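Local coordinates for protein cellobiose 2-epimerase (Caldibacillus thermoamylovorans, PDB 5ZHB) that catalyses the epimerization of cellobiose at carbon 2 of its reducing-end sugar, giving glucosyl-mannose, at residues 318-323 and 327-332. Sequence-based numbering, arbitrary orientation.
Sequences NAYEKT and KFLKAV
Ala319 meets Phe328 squarely across the gap between the two helices. Its CB sits 3.6 Å from the centroid of the Phe328 ring, only 5° off the ring normal, which makes a CH-pi contact. The methyl is almost equally far from all six ring carbons. CG lies anti to the carbonyl carbon of Phe328, which sends the ring toward the first helix. Beyond the pair, Tyr278 meets the Phe328 ring at an inclined angle, and Ala319 also touches Ala277, so helix 267-283 packs against both residues.

Tyr320 follows, where the backbones come nearest, with its CA 5.4 Å from the CA of Phe328. Its CB touches Phe328 CB at 3.8 Å. Its CG is anti to the backbone N (chi1 175°), and the ring takes Leu329 over one face. Leu329 CG lies above the ring centre, in a second CH-pi contact. The branch CD1 reaches further out, to 3.7 Å from Tyr320 CZ. The phenol OH hydrogen-bonds with Glu326, at the start of the second helix.

These segments form a helical hairpin, in which a short turn joins the end of helix 306-323 to the start of helix 326-343. The segment axes run nearly antiparallel, at 161°, and approach to 8.6 Å. Such hairpins build the (alpha/alpha)6 barrel of the N-acylglucosamine 2-epimerase family.

Thr323 ends the first helix. Its OG1 donates to Ala319 O at 2.7 Å, coming from above the carbonyl plane, while Thr323 N reaches the same oxygen from the opposite face. OG1 in turn accepts from the backbone N of Asp325 in the turn. Held this way, OG1 lies at the edge of the Phe328 ring, 3.4 Å from CD2.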
loop_
_atom_site.group_PDB
_atom_site.type_symbol
_atom_site.label_atom_id
_atom_site.label_comp_id
_atom_site.label_asym_id
_atom_site.label_seq_id
_atom_site.Cartn_x
_atom_site.Cartn_y
_atom_site.Cartn_z
ATOM N N ASN A 318 -5.537 -13.606 7.712
ATOM C CA ASN A 318 -4.769 -13.397 8.931
ATOM C C ASN A 318 -5.659 -13.620 10.156
ATOM O O ASN A 318 -5.277 -14.340 11.081
ATOM C CB ASN A 318 -4.179 -11.977 8.971
ATOM C CG ASN A 318 -3.197 -11.754 10.101
ATOM O OD1 ASN A 318 -2.149 -12.398 10.160
ATOM N ND2 ASN A 318 -3.501 -10.819 10.991
ATOM N N ALA A 319 -6.830 -12.991 10.154
ATOM C CA ALA A 319 -7.798 -13.136 11.219
ATOM C C ALA A 319 -8.198 -14.602 11.429
ATOM O O ALA A 319 -8.416 -15.014 12.575
ATOM C CB ALA A 319 -8.994 -12.296 10.922
ATOM N N TYR A 320 -8.335 -15.346 10.324
ATOM C CA TYR A 320 -8.641 -16.766 10.389
ATOM C C TYR A 320 -7.531 -17.497 11.117
ATOM O O TYR A 320 -7.826 -18.363 11.944
ATOM C CB TYR A 320 -8.867 -17.388 9.014
ATOM C CG TYR A 320 -9.076 -18.896 9.046
ATOM C CD1 TYR A 320 -10.243 -19.446 9.585
ATOM C CD2 TYR A 320 -8.121 -19.755 8.528
ATOM C CE1 TYR A 320 -10.441 -20.814 9.630
ATOM C CE2 TYR A 320 -8.336 -21.125 8.510
ATOM C CZ TYR A 320 -9.488 -21.654 9.077
ATOM O OH TYR A 320 -9.686 -23.005 9.063
ATOM N N GLU A 321 -6.267 -17.152 10.799
ATOM C CA GLU A 321 -5.109 -17.735 11.461
ATOM C C GLU A 321 -5.170 -17.494 12.979
ATOM O O GLU A 321 -4.863 -18.375 13.762
ATOM C CB GLU A 321 -3.792 -17.263 10.828
ATOM C CG GLU A 321 -3.488 -17.883 9.465
ATOM C CD GLU A 321 -2.159 -17.494 8.825
ATOM O OE1 GLU A 321 -2.010 -16.334 8.434
ATOM O OE2 GLU A 321 -1.266 -18.337 8.667
ATOM N N LYS A 322 -5.609 -16.319 13.421
ATOM C CA LYS A 322 -5.618 -16.018 14.846
ATOM C C LYS A 322 -6.872 -16.539 15.551
ATOM O O LYS A 322 -6.862 -16.704 16.773
ATOM C CB LYS A 322 -5.558 -14.512 15.114
ATOM C CG LYS A 322 -4.373 -13.798 14.523
ATOM C CD LYS A 322 -4.395 -12.312 14.876
ATOM C CE LYS A 322 -3.390 -11.842 15.881
ATOM N NZ LYS A 322 -2.015 -12.226 15.512
ATOM N N THR A 323 -7.978 -16.710 14.837
ATOM C CA THR A 323 -9.232 -17.036 15.498
ATOM C C THR A 323 -9.727 -18.443 15.162
ATOM O O THR A 323 -10.619 -18.921 15.862
ATOM C CB THR A 323 -10.282 -15.997 15.118
ATOM O OG1 THR A 323 -10.537 -16.194 13.730
ATOM C CG2 THR A 323 -9.845 -14.584 15.473
ATOM N N LYS A 327 -15.857 -18.217 9.522
ATOM C CA LYS A 327 -16.443 -16.990 8.996
ATOM C C LYS A 327 -15.450 -16.226 8.097
ATOM O O LYS A 327 -15.809 -15.693 7.040
ATOM C CB LYS A 327 -16.806 -16.116 10.193
ATOM C CG LYS A 327 -17.815 -15.015 9.939
ATOM C CD LYS A 327 -17.961 -14.020 11.089
ATOM C CE LYS A 327 -18.614 -14.551 12.327
ATOM N NZ LYS A 327 -20.066 -14.584 12.139
ATOM N N PHE A 328 -14.178 -16.210 8.507
ATOM C CA PHE A 328 -13.152 -15.455 7.796
ATOM C C PHE A 328 -12.752 -16.190 6.517
ATOM O O PHE A 328 -12.498 -15.547 5.503
ATOM C CB PHE A 328 -11.958 -15.233 8.724
ATOM C CG PHE A 328 -12.196 -14.205 9.816
ATOM C CD1 PHE A 328 -12.649 -12.921 9.519
ATOM C CD2 PHE A 328 -12.027 -14.542 11.158
ATOM C CE1 PHE A 328 -12.877 -11.992 10.517
ATOM C CE2 PHE A 328 -12.289 -13.618 12.163
ATOM C CZ PHE A 328 -12.717 -12.331 11.836
ATOM N N LEU A 329 -12.651 -17.529 6.591
ATOM C CA LEU A 329 -12.341 -18.358 5.442
ATOM C C LEU A 329 -13.446 -18.211 4.418
ATOM O O LEU A 329 -13.191 -17.976 3.240
ATOM C CB LEU A 329 -12.163 -19.835 5.773
ATOM C CG LEU A 329 -10.778 -20.432 5.530
ATOM C CD1 LEU A 329 -10.893 -21.953 5.665
ATOM C CD2 LEU A 329 -10.224 -20.057 4.166
ATOM N N LYS A 330 -14.684 -18.366 4.872
ATOM C CA LYS A 330 -15.801 -18.157 3.973
ATOM C C LYS A 330 -15.704 -16.775 3.324
ATOM O O LYS A 330 -16.073 -16.615 2.163
ATOM C CB LYS A 330 -17.173 -18.238 4.645
ATOM C CG LYS A 330 -18.330 -18.516 3.697
ATOM C CD LYS A 330 -18.289 -19.922 3.093
ATOM C CE LYS A 330 -17.653 -20.043 1.729
ATOM N NZ LYS A 330 -18.649 -20.090 0.649
ATOM N N ALA A 331 -15.281 -15.759 4.075
ATOM C CA ALA A 331 -15.309 -14.402 3.535
ATOM C C ALA A 331 -14.300 -14.298 2.387
ATOM O O ALA A 331 -14.600 -13.651 1.375
ATOM C CB ALA A 331 -15.043 -13.356 4.611
ATOM N N VAL A 332 -13.125 -14.906 2.608
ATOM C CA VAL A 332 -12.020 -14.918 1.663
ATOM C C VAL A 332 -12.495 -15.604 0.375
ATOM O O VAL A 332 -12.325 -15.074 -0.722
ATOM C CB VAL A 332 -10.772 -15.582 2.260
ATOM C CG1 VAL A 332 -9.698 -15.921 1.225
ATOM C CG2 VAL A 332 -10.123 -14.757 3.361
#